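Local coordinates for protein annexin B22 (PDB 4MDU) that binds acidic phospholipid membranes in a calcium-dependent manner, aggregates liposomes when calcium is present, and probably promotes membrane fusion, at residues 8-17 against 137-146; 30-41 against 62-70. One frame throughout, in Å; residues are numbered along the deposited sequence.

Overall arrangement
Both contacts tie the N-terminal part of the chain to the start of an annexin-repeat helix, and in both a glutamate in the first turn accepts the backbone N-H of the N-cap residue as well as a backbone N-H from the N-terminal segment. Contact 1 reaches repeat 2 and lies about 9 Å from the centre of the chain; contact 2 lies about 19 Å from it, largely in repeat 1. Their centres are about 19 Å apart, yet they touch where Ile-11 O packs on Tyr-69 CB at 3.3 Å. Calcium sites are near but separate: the side chain of Val-146 is about 9 Å from that of calcium-binding Met-121, and that of Ile-62 about 9 Å from that of Met-49, also calcium-binding.

Contact 1 (8-17 against 137-146); sequences EFGITRSLIH and TLWNDEMKAV. Unlike the reference sequence in segment 8-17: Glu-8 (reference Gly).
Glu-142, in the first turn of helix 140-156 of annexin repeat 2, projects into a hollow formed by the N-terminal segment 8-17, walled by Phe-9, Arg-13, Ser-14 and His-17. Its CG lies over one face of the Phe-9 ring in a CH-pi contact, while the edge of that ring meets the small bump of Ala-145, CE1 to CB 3.7 Å. Leu-138 and Val-146 fill in around CZ, and Thr-109 and Pro-110 of helix 109-122 also border the ring.

The carboxylate is held at both oxygens. Glu-142 OE2 takes Arg-13 NE at 2.9 Å and Ser-14 N at 2.8 Å from opposite faces of its plane, the latter bond almost straight at 178°. The arginine chain curls back through bends at chi2 and chi3, and its guanidinium stands steeply to the carboxylate, the planes 76° apart. Four donors, not counting a weak one from Arg-13 NH2, would probably favour the charged form of this buried acid.

Farther along, Ile-16 is the knob over the indole of Trp-139: its CD1 sits above the five-membered ring, 3.8 Å from the centroid, while NE1 bonds to Asp-191 O. The imidazole of His-17 lies nearly coplanar with the carboxylate, and its NE2 meets the syn lone pair of Glu-142 OE1 at 2.7 Å, leaving the anti lone pair to Trp-139 N at 2.9 Å.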
loop_
_atom_site.group_PDB
_atom_site.type_symbol
_atom_site.label_atom_id
_atom_site.label_comp_id
_atom_site.label_asym_id
_atom_site.label_seq_id
_atom_site.Cartn_x
_atom_site.Cartn_y
_atom_site.Cartn_z
ATOM N N GLU B 8 25.011 -8.548 18.187
ATOM C CA GLU B 8 24.649 -7.216 18.638
ATOM C C GLU B 8 23.257 -7.213 19.250
ATOM O O GLU B 8 22.830 -6.210 19.833
ATOM C CB GLU B 8 24.742 -6.202 17.498
ATOM C CG GLU B 8 26.143 -6.104 16.907
ATOM C CD GLU B 8 27.221 -5.838 17.966
ATOM O OE1 GLU B 8 26.894 -5.315 19.059
ATOM O OE2 GLU B 8 28.401 -6.163 17.703
ATOM N N PHE B 9 22.564 -8.345 19.136
ATOM C CA PHE B 9 21.263 -8.497 19.776
ATOM C C PHE B 9 21.373 -9.129 21.162
ATOM O O PHE B 9 20.465 -9.000 21.986
ATOM C CB PHE B 9 20.317 -9.328 18.906
ATOM C CG PHE B 9 19.438 -8.500 18.003
ATOM C CD1 PHE B 9 19.713 -7.159 17.787
ATOM C CD2 PHE B 9 18.328 -9.062 17.382
ATOM C CE1 PHE B 9 18.915 -6.394 16.962
ATOM C CE2 PHE B 9 17.516 -8.292 16.559
ATOM C CZ PHE B 9 17.818 -6.950 16.351
ATOM N N GLY B 10 22.480 -9.819 21.419
ATOM C CA GLY B 10 22.600 -10.589 22.645
ATOM C C GLY B 10 21.897 -11.940 22.568
ATOM O O GLY B 10 21.242 -12.251 21.576
ATOM N N ILE B 11 22.022 -12.731 23.630
ATOM C CA ILE B 11 21.548 -14.112 23.635
ATOM C C ILE B 11 20.138 -14.273 23.087
ATOM O O ILE B 11 19.815 -15.302 22.481
ATOM C CB ILE B 11 21.609 -14.750 25.039
ATOM C CG1 ILE B 11 23.053 -14.813 25.543
ATOM C CG2 ILE B 11 21.024 -16.149 25.004
ATOM C CD1 ILE B 11 23.586 -13.500 26.081
ATOM N N THR B 12 19.300 -13.264 23.291
ATOM C CA THR B 12 17.927 -13.331 22.802
ATOM C C THR B 12 17.436 -12.021 22.202
ATOM O O THR B 12 18.074 -10.977 22.329
ATOM C CB THR B 12 16.945 -13.717 23.919
ATOM O OG1 THR B 12 16.851 -12.645 24.871
ATOM C CG2 THR B 12 17.396 -14.983 24.619
ATOM N N ARG B 13 16.292 -12.099 21.534
ATOM C CA ARG B 13 15.527 -10.911 21.207
ATOM C C ARG B 13 15.060 -10.368 22.543
ATOM O O ARG B 13 15.010 -11.097 23.533
ATOM C CB ARG B 13 14.319 -11.277 20.348
ATOM C CG ARG B 13 14.669 -11.809 18.956
ATOM C CD ARG B 13 15.269 -10.717 18.100
ATOM N NE ARG B 13 14.443 -9.506 18.120
ATOM C CZ ARG B 13 13.684 -9.093 17.106
ATOM N NH1 ARG B 13 13.628 -9.801 15.973
ATOM N NH2 ARG B 13 12.975 -7.974 17.221
ATOM N N SER B 14 14.703 -9.098 22.580
ATOM C CA SER B 14 14.368 -8.474 23.848
ATOM C C SER B 14 13.128 -9.124 24.467
ATOM O O SER B 14 12.171 -9.418 23.753
ATOM C CB SER B 14 14.138 -6.979 23.648
ATOM O OG SER B 14 13.066 -6.555 24.474
ATOM N N LEU B 15 13.132 -9.315 25.789
ATOM C CA LEU B 15 12.012 -9.964 26.483
ATOM C C LEU B 15 10.701 -9.200 26.359
ATOM O O LEU B 15 9.619 -9.740 26.615
ATOM C CB LEU B 15 12.322 -10.183 27.962
ATOM C CG LEU B 15 12.333 -11.645 28.389
ATOM C CD1 LEU B 15 13.534 -12.332 27.750
ATOM C CD2 LEU B 15 12.391 -11.748 29.907
ATOM N N ILE B 16 10.791 -7.939 25.967
ATOM C CA ILE B 16 9.590 -7.152 25.796
ATOM C C ILE B 16 8.630 -7.765 24.751
ATOM O O ILE B 16 7.421 -7.522 24.802
ATOM C CB ILE B 16 9.940 -5.712 25.432
ATOM C CG1 ILE B 16 8.778 -4.788 25.786
ATOM C CG2 ILE B 16 10.312 -5.619 23.960
ATOM C CD1 ILE B 16 9.220 -3.402 26.174
ATOM N N HIS B 17 9.163 -8.570 23.829
ATOM C CA HIS B 17 8.327 -9.275 22.827
ATOM C C HIS B 17 7.774 -10.614 23.317
ATOM O O HIS B 17 7.005 -11.267 22.613
ATOM C CB HIS B 17 9.113 -9.567 21.539
ATOM C CG HIS B 17 9.789 -8.371 20.946
ATOM N ND1 HIS B 17 9.102 -7.385 20.271
ATOM C CD2 HIS B 17 11.095 -8.014 20.908
ATOM C CE1 HIS B 17 9.955 -6.471 19.846
ATOM N NE2 HIS B 17 11.172 -6.824 20.227
ATOM N N THR B 137 8.664 -4.262 14.503
ATOM C CA THR B 137 9.118 -5.380 15.328
ATOM C C THR B 137 10.393 -5.122 16.139
ATOM O O THR B 137 10.913 -6.036 16.779
ATOM C CB THR B 137 9.350 -6.641 14.473
ATOM O OG1 THR B 137 10.485 -6.422 13.622
ATOM C CG2 THR B 137 8.130 -6.930 13.616
ATOM N N LEU B 138 10.899 -3.895 16.136
ATOM C CA LEU B 138 12.135 -3.622 16.871
ATOM C C LEU B 138 11.894 -2.723 18.068
ATOM O O LEU B 138 11.343 -1.625 17.931
ATOM C CB LEU B 138 13.189 -2.978 15.962
ATOM C CG LEU B 138 13.652 -3.824 14.771
ATOM C CD1 LEU B 138 14.469 -2.979 13.801
ATOM C CD2 LEU B 138 14.447 -5.042 15.247
ATOM N N TRP B 139 12.324 -3.166 19.241
ATOM C CA TRP B 139 12.317 -2.251 20.376
ATOM C C TRP B 139 13.626 -1.454 20.443
ATOM O O TRP B 139 14.514 -1.618 19.597
ATOM C CB TRP B 139 11.982 -2.955 21.695
ATOM C CG TRP B 139 11.078 -2.098 22.529
ATOM C CD1 TRP B 139 11.418 -1.388 23.656
ATOM C CD2 TRP B 139 9.690 -1.809 22.275
ATOM N NE1 TRP B 139 10.322 -0.700 24.122
ATOM C CE2 TRP B 139 9.254 -0.934 23.291
ATOM C CE3 TRP B 139 8.773 -2.218 21.298
ATOM C CZ2 TRP B 139 7.940 -0.467 23.361
ATOM C CZ3 TRP B 139 7.464 -1.747 21.370
ATOM C CH2 TRP B 139 7.065 -0.879 22.395
ATOM N N ASN B 140 13.734 -0.581 21.435
ATOM C CA ASN B 140 14.784 0.432 21.451
ATOM C C ASN B 140 16.205 -0.066 21.180
ATOM O O ASN B 140 16.895 0.444 20.288
ATOM C CB ASN B 140 14.723 1.242 22.758
ATOM C CG ASN B 140 13.470 2.094 22.850
ATOM O OD1 ASN B 140 12.863 2.435 21.826
ATOM N ND2 ASN B 140 13.062 2.433 24.077
ATOM N N ASP B 141 16.648 -1.034 21.968
ATOM C CA ASP B 141 18.000 -1.558 21.850
ATOM C C ASP B 141 18.235 -2.308 20.535
ATOM O O ASP B 141 19.319 -2.246 19.956
ATOM C CB ASP B 141 18.303 -2.456 23.040
ATOM C CG ASP B 141 18.454 -1.656 24.326
ATOM O OD1 ASP B 141 18.895 -0.504 24.222
ATOM O OD2 ASP B 141 18.131 -2.158 25.415
ATOM N N GLU B 142 17.211 -3.013 20.072
ATOM C CA GLU B 142 17.296 -3.735 18.809
ATOM C C GLU B 142 17.436 -2.737 17.682
ATOM O O GLU B 142 18.262 -2.909 16.790
ATOM C CB GLU B 142 16.053 -4.611 18.637
ATOM C CG GLU B 142 15.974 -5.650 19.757
ATOM C CD GLU B 142 14.629 -6.358 19.857
ATOM O OE1 GLU B 142 13.592 -5.731 19.555
ATOM O OE2 GLU B 142 14.615 -7.547 20.255
ATOM N N MET B 143 16.647 -1.669 17.762
ATOM C CA MET B 143 16.629 -0.640 16.736
ATOM C C MET B 143 18.007 -0.007 16.589
ATOM O O MET B 143 18.481 0.216 15.460
ATOM C CB MET B 143 15.571 0.423 17.075
ATOM C CG MET B 143 15.449 1.527 16.055
ATOM S SD MET B 143 14.601 1.024 14.542
ATOM C CE MET B 143 15.602 1.878 13.346
ATOM N N LYS B 144 18.648 0.270 17.732
ATOM C CA LYS B 144 19.982 0.884 17.751
ATOM C C LYS B 144 21.006 -0.080 17.175
ATOM O O LYS B 144 21.913 0.329 16.450
ATOM C CB LYS B 144 20.400 1.313 19.178
ATOM C CG LYS B 144 19.529 2.416 19.780
ATOM C CD LYS B 144 19.906 2.711 21.232
ATOM C CE LYS B 144 18.960 3.708 21.876
ATOM N NZ LYS B 144 19.444 4.157 23.233
ATOM N N ALA B 145 20.874 -1.362 17.509
ATOM C CA ALA B 145 21.740 -2.378 16.904
ATOM C C ALA B 145 21.553 -2.436 15.388
ATOM O O ALA B 145 22.515 -2.638 14.646
ATOM C CB ALA B 145 21.502 -3.745 17.521
ATOM N N VAL B 146 20.318 -2.261 14.921
ATOM C CA VAL B 146 20.086 -2.275 13.484
ATOM C C VAL B 146 20.645 -1.004 12.840
ATOM O O VAL B 146 21.251 -1.048 11.762
ATOM C CB VAL B 146 18.592 -2.413 13.126
ATOM C CG1 VAL B 146 18.410 -2.255 11.630
ATOM C CG2 VAL B 146 18.045 -3.755 13.591
HETATM O O HOH W 1 12.201 -8.589 14.018
#

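Contact 2 (30-41 against 62-70); sequences IKPTTGFSASAD and ILARRTNYE
Arg-66 and Asp-41 form the salt bridge of this contact, which joins the chain leading into helix 38-48, and the first turn of that helix, to the turn between helices 56-63 and 68-82 of annexin repeat 1. The grip is side-on and two-pronged: NE of Arg-66 to OD2 of Asp-41 is 2.7 Å, and NH2 of Arg-66 to OD1 of Asp-41 is 2.9 Å. Both oxygens lie near the guanidinium plane, although the carboxylate is turned 40° from it. Arg-44 forms a second salt bridge to OD1.

Among the backbone donors, Thr-33 N gives its hydrogen to the syn lone pair of Glu-70 OE2 at 2.7 Å. The other oxygen, OE1, accepts Thr-67 N, and Thr-67 OG1 accepts Glu-70 N in return at 3.1 Å: a capping box, whose glutamate thus also holds the incoming chain.

Carbon packed on flat groups flanks these bonds. With CG anti to the backbone N (chi1 174°), Phe-36 covers the aliphatic stem of Glu-70 with one ring face, a CH-pi contact with Glu-70 CG 3.7 Å from the centroid and only 4° off the normal. Ile-30 places CG1 over a face of the Arg-65 guanidinium; its CG2 makes an apolar contact with Thr-67 CG2 at 3.9 Å.

Helix 349-358 closes the Ile-30 end, Leu-358 touching Ile-30 and Val-357 O accepting from Arg-65 NH1, while Arg-65 NH2 donates to Thr-29 O; at the other end Asp-41 packs on Ile-74 of helix 68-82, and Ile-62 on Leu-45 of helix 38-48.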
loop_
_atom_site.group_PDB
_atom_site.type_symbol
_atom_site.label_atom_id
_atom_site.label_comp_id
_atom_site.label_asym_id
_atom_site.label_seq_id
_atom_site.Cartn_x
_atom_site.Cartn_y
_atom_site.Cartn_z
ATOM N N ILE B 30 11.835 -22.130 17.669
ATOM C CA ILE B 30 13.243 -22.372 18.000
ATOM C C ILE B 30 13.629 -21.785 19.357
ATOM O O ILE B 30 13.519 -20.580 19.581
ATOM C CB ILE B 30 14.238 -21.883 16.906
ATOM C CG1 ILE B 30 13.980 -22.600 15.565
ATOM C CG2 ILE B 30 15.703 -22.121 17.375
ATOM C CD1 ILE B 30 14.671 -21.909 14.309
ATOM N N LYS B 31 14.076 -22.660 20.254
ATOM C CA LYS B 31 14.465 -22.276 21.602
ATOM C C LYS B 31 15.944 -22.582 21.759
ATOM O O LYS B 31 16.439 -23.534 21.155
ATOM C CB LYS B 31 13.689 -23.107 22.635
ATOM C CG LYS B 31 12.216 -22.741 22.796
ATOM C CD LYS B 31 11.425 -23.903 23.415
ATOM C CE LYS B 31 11.088 -23.666 24.878
ATOM N NZ LYS B 31 9.993 -22.664 25.056
ATOM N N PRO B 32 16.649 -21.798 22.591
ATOM C CA PRO B 32 18.043 -22.121 22.901
ATOM C C PRO B 32 18.172 -23.575 23.325
ATOM O O PRO B 32 17.385 -24.068 24.139
ATOM C CB PRO B 32 18.377 -21.184 24.073
ATOM C CG PRO B 32 17.044 -20.694 24.579
ATOM C CD PRO B 32 16.164 -20.650 23.369
ATOM N N THR B 33 19.159 -24.252 22.750
ATOM C CA THR B 33 19.411 -25.662 22.997
ATOM C C THR B 33 20.272 -25.808 24.247
ATOM O O THR B 33 21.425 -25.380 24.268
ATOM C CB THR B 33 20.139 -26.299 21.790
ATOM O OG1 THR B 33 19.614 -25.763 20.563
ATOM C CG2 THR B 33 19.982 -27.816 21.794
ATOM N N THR B 34 19.713 -26.403 25.291
ATOM C CA THR B 34 20.419 -26.489 26.570
ATOM C C THR B 34 21.717 -27.323 26.472
ATOM O O THR B 34 22.677 -27.086 27.206
ATOM C CB THR B 34 19.449 -26.902 27.734
ATOM O OG1 THR B 34 20.048 -27.894 28.583
ATOM C CG2 THR B 34 18.131 -27.420 27.161
ATOM N N GLY B 35 21.765 -28.260 25.532
ATOM C CA GLY B 35 23.003 -28.973 25.262
ATOM C C GLY B 35 23.877 -28.370 24.164
ATOM O O GLY B 35 24.707 -29.070 23.571
ATOM N N PHE B 36 23.713 -27.071 23.905
ATOM C CA PHE B 36 24.352 -26.416 22.755
ATOM C C PHE B 36 25.883 -26.454 22.742
ATOM O O PHE B 36 26.537 -25.921 23.632
ATOM C CB PHE B 36 23.877 -24.964 22.607
ATOM C CG PHE B 36 24.598 -24.204 21.525
ATOM C CD1 PHE B 36 24.524 -24.617 20.204
ATOM C CD2 PHE B 36 25.353 -23.076 21.830
ATOM C CE1 PHE B 36 25.191 -23.920 19.206
ATOM C CE2 PHE B 36 26.015 -22.377 20.839
ATOM C CZ PHE B 36 25.935 -22.800 19.522
ATOM N N SER B 37 26.439 -27.076 21.710
ATOM C CA SER B 37 27.879 -27.076 21.497
ATOM C C SER B 37 28.225 -26.386 20.177
ATOM O O SER B 37 28.080 -26.959 19.093
ATOM C CB SER B 37 28.434 -28.497 21.518
ATOM O OG SER B 37 29.826 -28.499 21.278
ATOM N N ALA B 38 28.674 -25.144 20.280
ATOM C CA ALA B 38 29.096 -24.391 19.117
ATOM C C ALA B 38 30.126 -25.182 18.326
ATOM O O ALA B 38 29.996 -25.343 17.120
ATOM C CB ALA B 38 29.659 -23.041 19.542
ATOM N N SER B 39 31.148 -25.691 19.000
ATOM C CA SER B 39 32.202 -26.412 18.294
ATOM C C SER B 39 31.683 -27.684 17.648
ATOM O O SER B 39 32.046 -27.993 16.514
ATOM C CB SER B 39 33.373 -26.733 19.217
ATOM O OG SER B 39 32.906 -27.245 20.444
ATOM N N ALA B 40 30.836 -28.422 18.361
ATOM C CA ALA B 40 30.290 -29.662 17.810
ATOM C C ALA B 40 29.482 -29.386 16.544
ATOM O O ALA B 40 29.579 -30.117 15.561
ATOM C CB ALA B 40 29.439 -30.383 18.837
ATOM N N ASP B 41 28.686 -28.323 16.569
ATOM C CA ASP B 41 27.922 -27.942 15.386
ATOM C C ASP B 41 28.845 -27.503 14.261
ATOM O O ASP B 41 28.650 -27.876 13.102
ATOM C CB ASP B 41 26.923 -26.840 15.727
ATOM C CG ASP B 41 25.694 -27.382 16.408
ATOM O OD1 ASP B 41 25.345 -28.545 16.124
ATOM O OD2 ASP B 41 25.087 -26.657 17.216
ATOM N N ILE B 62 20.833 -28.136 11.205
ATOM C CA ILE B 62 21.564 -27.467 12.270
ATOM C C ILE B 62 21.153 -25.992 12.298
ATOM O O ILE B 62 20.472 -25.541 13.225
ATOM C CB ILE B 62 23.088 -27.582 12.061
ATOM C CG1 ILE B 62 23.557 -29.025 12.225
ATOM C CG2 ILE B 62 23.845 -26.701 13.038
ATOM C CD1 ILE B 62 25.063 -29.161 12.052
ATOM N N LEU B 63 21.555 -25.265 11.257
ATOM C CA LEU B 63 21.403 -23.819 11.177
ATOM C C LEU B 63 19.960 -23.351 11.308
ATOM O O LEU B 63 19.698 -22.356 11.981
ATOM C CB LEU B 63 22.024 -23.296 9.881
ATOM C CG LEU B 63 23.542 -23.470 9.784
ATOM C CD1 LEU B 63 24.045 -23.097 8.395
ATOM C CD2 LEU B 63 24.244 -22.641 10.870
ATOM N N ALA B 64 19.027 -24.069 10.683
ATOM C CA ALA B 64 17.602 -23.744 10.795
ATOM C C ALA B 64 16.949 -24.311 12.070
ATOM O O ALA B 64 15.726 -24.212 12.255
ATOM C CB ALA B 64 16.845 -24.210 9.554
ATOM N N ARG B 65 17.756 -24.925 12.929
ATOM C CA ARG B 65 17.289 -25.347 14.255
ATOM C C ARG B 65 18.040 -24.682 15.424
ATOM O O ARG B 65 18.021 -25.190 16.539
ATOM C CB ARG B 65 17.353 -26.867 14.396
ATOM C CG ARG B 65 16.410 -27.643 13.445
ATOM C CD ARG B 65 14.961 -27.134 13.528
ATOM N NE ARG B 65 14.472 -27.090 14.900
ATOM C CZ ARG B 65 13.501 -26.287 15.328
ATOM N NH1 ARG B 65 12.888 -25.462 14.482
ATOM N NH2 ARG B 65 13.139 -26.308 16.608
ATOM N N ARG B 66 18.686 -23.550 15.171
ATOM C CA ARG B 66 19.398 -22.804 16.222
ATOM C C ARG B 66 18.944 -21.344 16.247
ATOM O O ARG B 66 18.539 -20.806 15.222
ATOM C CB ARG B 66 20.914 -22.850 15.983
ATOM C CG ARG B 66 21.518 -24.262 15.852
ATOM C CD ARG B 66 21.683 -24.977 17.211
ATOM N NE ARG B 66 22.398 -26.244 17.038
ATOM C CZ ARG B 66 21.803 -27.409 16.779
ATOM N NH1 ARG B 66 20.474 -27.467 16.700
ATOM N NH2 ARG B 66 22.526 -28.515 16.603
ATOM N N THR B 67 19.022 -20.691 17.407
ATOM C CA THR B 67 18.684 -19.280 17.469
ATOM C C THR B 67 19.809 -18.494 16.819
ATOM O O THR B 67 20.902 -19.029 16.576
ATOM C CB THR B 67 18.591 -18.792 18.904
ATOM O OG1 THR B 67 19.905 -18.799 19.471
ATOM C CG2 THR B 67 17.689 -19.688 19.726
ATOM N N ASN B 68 19.536 -17.227 16.535
ATOM C CA ASN B 68 20.548 -16.320 16.007
ATOM C C ASN B 68 21.827 -16.308 16.865
ATOM O O ASN B 68 22.932 -16.438 16.348
ATOM C CB ASN B 68 19.979 -14.908 15.881
ATOM C CG ASN B 68 21.027 -13.895 15.455
ATOM O OD1 ASN B 68 21.418 -13.852 14.293
ATOM N ND2 ASN B 68 21.474 -13.062 16.395
ATOM N N TYR B 69 21.671 -16.170 18.177
ATOM C CA TYR B 69 22.818 -16.246 19.068
ATOM C C TYR B 69 23.647 -17.528 18.862
ATOM O O TYR B 69 24.872 -17.477 18.701
ATOM C CB TYR B 69 22.413 -16.087 20.538
ATOM C CG TYR B 69 23.628 -16.067 21.448
ATOM C CD1 TYR B 69 24.305 -14.880 21.715
ATOM C CD2 TYR B 69 24.123 -17.239 21.996
ATOM C CE1 TYR B 69 25.423 -14.863 22.520
ATOM C CE2 TYR B 69 25.247 -17.234 22.798
ATOM C CZ TYR B 69 25.889 -16.047 23.060
ATOM O OH TYR B 69 27.002 -16.050 23.870
ATOM N N GLU B 70 22.990 -18.681 18.848
ATOM C CA GLU B 70 23.730 -19.913 18.609
ATOM C C GLU B 70 24.397 -19.942 17.224
ATOM O O GLU B 70 25.543 -20.381 17.087
ATOM C CB GLU B 70 22.835 -21.124 18.822
ATOM C CG GLU B 70 22.333 -21.239 20.252
ATOM C CD GLU B 70 21.154 -22.190 20.392
ATOM O OE1 GLU B 70 20.458 -22.452 19.387
ATOM O OE2 GLU B 70 20.923 -22.673 21.515
#